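Local structure of 2-hydroxyisobutyryl-CoA synthetase (Aquincola tertiaricarbonis, 6HDY) at residues A29-Y33 with W34-R38; E453-P457 with N458-R462. The protein is an acyl-CoA synthetase-type enzyme of the ANL superfamily, with a large N-terminal and a smaller C-terminal domain. All blocks are in the same frame, centred on the assembly; numbering follows the deposited sequence.

Two local contacts, one at a helix start and one in a beta turn, each built by neighbours in sequence, illustrate how a chain changes direction at the ends of its regular elements. Coming from the N terminus, contact 1 (29-33 with 34-38) is met first: it leads a loop into helix 36-40 and sets that entry against helix 141-157. Far along the chain, contact 2 (453-457 with 458-462) closes a beta turn just after strand 450-454, in the AMP-binding C-terminal family region, beside strands 399-403 and 413-419. The two neither nest nor cross; contact 1 ends before contact 2 begins. Their centres lie about 46 Å apart, on opposite sides of the chain's centre.

Contact 1. Residues A29-Y33 with W34-R38; sequences ADSRY and WFPRR
Y33 and P36 meet where the loop turns into a helix, CB of Y33 lying 3.9 Å from CA of P36. The contact is carried by the root of the tyrosine and the proline ring: CB of Y33 is 4.4 Å from CG of P36, and CD of P36 stands 4.0 Å from the carbonyl O of Y33. That same carbonyl is also held by S31, whose OG donates to O of Y33 at 2.8 Å, in the carbonyl plane and on a lone pair. The bond ties the chain two residues apart just before it bends.

The aromatic side chains then diverge. With CG of Y33 beside its own backbone N (chi1 -35°), the phenol lies along R32, whose CB sits 4.0 Å above the ring plane, over its centre. W34 turns the other way, CG anti to the backbone N (chi1 179°), and its CD1 rests over one face of the F35 ring, 3.4 Å above the plane. F35 is the N-cap residue of the helix, its backbone N hydrogen-bonded to OE1 of E39.

Outside the two segments, Y33 OH and R32 NH2 both reach the carbonyl of C355. W34 lies against A152 and R153 of helix 141-157 and F35 against R153, so the residues leading into helix 36-40 rest on that helix while P36 faces the surface.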
loop_
_atom_site.group_PDB
_atom_site.type_symbol
_atom_site.label_atom_id
_atom_site.label_comp_id
_atom_site.label_asym_id
_atom_site.label_seq_id
_atom_site.Cartn_x
_atom_site.Cartn_y
_atom_site.Cartn_z
ATOM N N ALA A 29 -0.337 -26.704 16.832
ATOM C CA ALA A 29 1.060 -26.326 16.540
ATOM C C ALA A 29 1.911 -27.452 15.874
ATOM O O ALA A 29 2.804 -27.136 15.085
ATOM C CB ALA A 29 1.746 -25.794 17.801
ATOM N N ASP A 30 1.583 -28.736 16.141
ATOM C CA ASP A 30 2.293 -29.906 15.599
ATOM C C ASP A 30 1.834 -30.370 14.204
ATOM O O ASP A 30 2.512 -31.198 13.623
ATOM C CB ASP A 30 2.259 -31.090 16.595
ATOM C CG ASP A 30 0.898 -31.653 17.002
ATOM O OD1 ASP A 30 -0.130 -31.203 16.456
ATOM O OD2 ASP A 30 0.873 -32.595 17.802
ATOM N N SER A 31 0.745 -29.794 13.641
ATOM C CA SER A 31 0.194 -30.151 12.326
ATOM C C SER A 31 0.932 -29.481 11.161
ATOM O O SER A 31 1.210 -28.263 11.196
ATOM C CB SER A 31 -1.292 -29.792 12.254
ATOM O OG SER A 31 -1.925 -30.337 11.104
ATOM N N ARG A 32 1.211 -30.279 10.104
ATOM C CA ARG A 32 1.825 -29.798 8.867
ATOM C C ARG A 32 0.761 -29.076 7.986
ATOM O O ARG A 32 1.085 -28.138 7.218
ATOM C CB ARG A 32 2.413 -30.984 8.097
ATOM C CG ARG A 32 3.015 -30.606 6.749
ATOM C CD ARG A 32 3.547 -31.824 6.030
ATOM N NE ARG A 32 4.628 -32.429 6.801
ATOM C CZ ARG A 32 5.165 -33.613 6.547
ATOM N NH1 ARG A 32 6.150 -34.078 7.305
ATOM N NH2 ARG A 32 4.707 -34.355 5.541
ATOM N N TYR A 33 -0.499 -29.553 8.099
ATOM C CA TYR A 33 -1.630 -29.102 7.292
ATOM C C TYR A 33 -2.613 -28.238 8.074
ATOM O O TYR A 33 -2.901 -28.521 9.241
ATOM C CB TYR A 33 -2.371 -30.313 6.690
ATOM C CG TYR A 33 -1.463 -31.468 6.325
ATOM C CD1 TYR A 33 -0.728 -31.459 5.141
ATOM C CD2 TYR A 33 -1.340 -32.576 7.159
ATOM C CE1 TYR A 33 0.120 -32.512 4.806
ATOM C CE2 TYR A 33 -0.517 -33.649 6.820
ATOM C CZ TYR A 33 0.212 -33.612 5.644
ATOM O OH TYR A 33 1.026 -34.665 5.309
ATOM N N TRP A 34 -3.124 -27.180 7.417
ATOM C CA TRP A 34 -4.140 -26.285 7.955
ATOM C C TRP A 34 -5.446 -27.074 7.945
ATOM O O TRP A 34 -6.133 -27.124 8.968
ATOM C CB TRP A 34 -4.240 -24.996 7.115
ATOM C CG TRP A 34 -5.290 -24.024 7.585
ATOM C CD1 TRP A 34 -6.625 -24.062 7.308
ATOM C CD2 TRP A 34 -5.068 -22.808 8.315
ATOM N NE1 TRP A 34 -7.259 -22.975 7.870
ATOM C CE2 TRP A 34 -6.326 -22.186 8.488
ATOM C CE3 TRP A 34 -3.921 -22.164 8.818
ATOM C CZ2 TRP A 34 -6.473 -20.964 9.154
ATOM C CZ3 TRP A 34 -4.074 -20.968 9.502
ATOM C CH2 TRP A 34 -5.339 -20.388 9.675
ATOM N N PHE A 35 -5.763 -27.723 6.801
ATOM C CA PHE A 35 -6.940 -28.581 6.681
ATOM C C PHE A 35 -6.493 -30.001 6.298
ATOM O O PHE A 35 -6.385 -30.302 5.109
ATOM C CB PHE A 35 -7.982 -28.013 5.706
ATOM C CG PHE A 35 -8.745 -26.800 6.196
ATOM C CD1 PHE A 35 -9.191 -26.719 7.512
ATOM C CD2 PHE A 35 -9.064 -25.760 5.323
ATOM C CE1 PHE A 35 -9.948 -25.629 7.946
ATOM C CE2 PHE A 35 -9.804 -24.662 5.760
ATOM C CZ PHE A 35 -10.239 -24.599 7.070
ATOM N N PRO A 36 -6.200 -30.881 7.299
ATOM C CA PRO A 36 -5.738 -32.242 6.971
ATOM C C PRO A 36 -6.586 -32.996 5.941
ATOM O O PRO A 36 -6.009 -33.563 5.013
ATOM C CB PRO A 36 -5.720 -32.957 8.335
ATOM C CG PRO A 36 -5.526 -31.842 9.336
ATOM C CD PRO A 36 -6.255 -30.663 8.764
ATOM N N ARG A 37 -7.938 -32.987 6.081
ATOM C CA ARG A 37 -8.828 -33.704 5.159
ATOM C C ARG A 37 -8.759 -33.181 3.752
ATOM O O ARG A 37 -8.313 -33.922 2.887
ATOM C CB ARG A 37 -10.289 -33.773 5.656
ATOM C CG ARG A 37 -11.239 -34.582 4.749
ATOM C CD ARG A 37 -10.870 -36.065 4.683
ATOM N NE ARG A 37 -11.749 -36.833 3.798
ATOM C CZ ARG A 37 -11.434 -38.018 3.274
ATOM N NH1 ARG A 37 -12.300 -38.657 2.493
ATOM N NH2 ARG A 37 -10.244 -38.561 3.509
ATOM N N ARG A 38 -9.150 -31.900 3.524
ATOM C CA ARG A 38 -9.148 -31.260 2.200
ATOM C C ARG A 38 -7.813 -31.403 1.451
ATOM O O ARG A 38 -7.809 -31.679 0.250
ATOM C CB ARG A 38 -9.553 -29.788 2.312
ATOM C CG ARG A 38 -11.043 -29.581 2.607
ATOM C CD ARG A 38 -11.398 -28.135 2.965
ATOM N NE ARG A 38 -11.286 -27.237 1.816
ATOM C CZ ARG A 38 -11.910 -26.069 1.693
ATOM N NH1 ARG A 38 -12.731 -25.643 2.643
ATOM N NH2 ARG A 38 -11.711 -25.316 0.618
#

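Contact 2. Residues E453-P457 with N458-R462; sequences ELVAP and NSIAR
S459 folds back on A456 and grips its carbonyl oxygen twice. The hydroxyl makes the shorter bond, OG of S459 donating to O of A456 at 2.7 Å, in the carbonyl plane and on a lone pair. The backbone N of S459 reaches the same O of A456 at 3.2 Å, from above the carbonyl plane and with an N-H...O angle of 143°. Two donors of one residue thus share a single acceptor, the hydroxyl within the carbonyl plane and the N-H from above it. OG can serve in this way because it is held between the backbone N and the carbonyl carbon (chi1 60°), which points it back along the turn.

CG2 of V455 also lies beside the hydroxyl, 3.4 Å from OG of S459. Its apolar partner is CD1 of I460, at 3.7 Å from CG2 of V455, the valine and isoleucine side chains crossing at about a right angle.

Other polar groups have partners both within the loop and beyond it. R462 bends back so that NH1 donates to O of I460 at 2.9 Å, nearly in the guanidinium plane; NH1 also forms a salt bridge with E418, and NE one with E230. E418 accepts from the backbone N of I460 as well, which makes its carboxylate a junction between the turn and strand 413-419. ND2 of N458 is hydrogen-bonded to OE1 of E421.

The segment A456-S459 is a type II beta turn, with P457 and N458 at its two corners and N458 in a left-handed backbone conformation. One residue, V455, separates it from strand 450-454, an outer strand, within this chain, of the mixed sheet in the C-terminal domain of this AMP-binding family.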
loop_
_atom_site.group_PDB
_atom_site.type_symbol
_atom_site.label_atom_id
_atom_site.label_comp_id
_atom_site.label_asym_id
_atom_site.label_seq_id
_atom_site.Cartn_x
_atom_site.Cartn_y
_atom_site.Cartn_z
ATOM N N GLU A 453 26.170 -8.438 -26.498
ATOM C CA GLU A 453 26.811 -7.140 -26.333
ATOM C C GLU A 453 26.915 -6.958 -24.805
ATOM O O GLU A 453 25.906 -7.133 -24.113
ATOM C CB GLU A 453 25.963 -5.998 -26.936
ATOM C CG GLU A 453 26.665 -4.644 -26.862
ATOM C CD GLU A 453 25.806 -3.392 -26.824
ATOM O OE1 GLU A 453 26.377 -2.282 -26.935
ATOM O OE2 GLU A 453 24.572 -3.510 -26.658
ATOM N N LEU A 454 28.118 -6.659 -24.277
ATOM C CA LEU A 454 28.240 -6.416 -22.840
ATOM C C LEU A 454 27.929 -4.963 -22.558
ATOM O O LEU A 454 28.315 -4.076 -23.335
ATOM C CB LEU A 454 29.650 -6.712 -22.279
ATOM C CG LEU A 454 30.140 -8.158 -22.208
ATOM C CD1 LEU A 454 31.551 -8.203 -21.669
ATOM C CD2 LEU A 454 29.219 -9.031 -21.364
ATOM N N VAL A 455 27.247 -4.718 -21.431
ATOM C CA VAL A 455 26.963 -3.377 -20.933
ATOM C C VAL A 455 27.699 -3.229 -19.585
ATOM O O VAL A 455 28.110 -4.231 -18.994
ATOM C CB VAL A 455 25.453 -3.016 -20.840
ATOM C CG1 VAL A 455 24.807 -2.934 -22.223
ATOM C CG2 VAL A 455 24.685 -3.959 -19.906
ATOM N N ALA A 456 27.866 -1.982 -19.118
ATOM C CA ALA A 456 28.549 -1.661 -17.878
ATOM C C ALA A 456 27.854 -2.316 -16.680
ATOM O O ALA A 456 26.631 -2.367 -16.656
ATOM C CB ALA A 456 28.585 -0.146 -17.688
ATOM N N PRO A 457 28.590 -2.826 -15.669
ATOM C CA PRO A 457 27.907 -3.379 -14.482
ATOM C C PRO A 457 26.926 -2.373 -13.845
ATOM O O PRO A 457 27.199 -1.172 -13.809
ATOM C CB PRO A 457 29.084 -3.700 -13.539
ATOM C CG PRO A 457 30.244 -3.903 -14.450
ATOM C CD PRO A 457 30.066 -2.885 -15.514
ATOM N N ASN A 458 25.758 -2.863 -13.389
ATOM C CA ASN A 458 24.687 -2.084 -12.737
ATOM C C ASN A 458 24.094 -0.942 -13.614
ATOM O O ASN A 458 23.470 -0.020 -13.080
ATOM C CB ASN A 458 25.137 -1.556 -11.350
ATOM C CG ASN A 458 25.878 -2.589 -10.522
ATOM O OD1 ASN A 458 25.393 -3.708 -10.302
ATOM N ND2 ASN A 458 27.095 -2.263 -10.094
ATOM N N SER A 459 24.254 -1.027 -14.951
ATOM C CA SER A 459 23.717 -0.031 -15.875
ATOM C C SER A 459 22.230 -0.308 -16.188
ATOM O O SER A 459 21.463 0.638 -16.379
ATOM C CB SER A 459 24.531 0.010 -17.163
ATOM O OG SER A 459 24.519 -1.234 -17.842
ATOM N N ILE A 460 21.842 -1.599 -16.288
ATOM C CA ILE A 460 20.464 -2.007 -16.586
ATOM C C ILE A 460 19.571 -1.746 -15.352
ATOM O O ILE A 460 19.928 -2.132 -14.234
ATOM C CB ILE A 460 20.348 -3.477 -17.116
ATOM C CG1 ILE A 460 21.138 -3.685 -18.437
ATOM C CG2 ILE A 460 18.862 -3.897 -17.289
ATOM C CD1 ILE A 460 21.359 -5.209 -18.889
ATOM N N ALA A 461 18.420 -1.074 -15.567
ATOM C CA ALA A 461 17.468 -0.782 -14.499
ATOM C C ALA A 461 16.941 -2.063 -13.848
ATOM O O ALA A 461 16.534 -3.014 -14.534
ATOM C CB ALA A 461 16.305 0.044 -15.039
ATOM N N ARG A 462 17.023 -2.093 -12.512
ATOM C CA ARG A 462 16.478 -3.161 -11.673
ATOM C C ARG A 462 15.009 -2.743 -11.370
ATOM O O ARG A 462 14.616 -1.607 -11.682
ATOM C CB ARG A 462 17.282 -3.306 -10.349
ATOM C CG ARG A 462 18.826 -3.467 -10.450
ATOM C CD ARG A 462 19.283 -4.462 -11.485
ATOM N NE ARG A 462 20.589 -5.060 -11.208
ATOM C CZ ARG A 462 21.666 -4.939 -11.985
ATOM N NH1 ARG A 462 21.629 -4.179 -13.077
ATOM N NH2 ARG A 462 22.790 -5.567 -11.674
#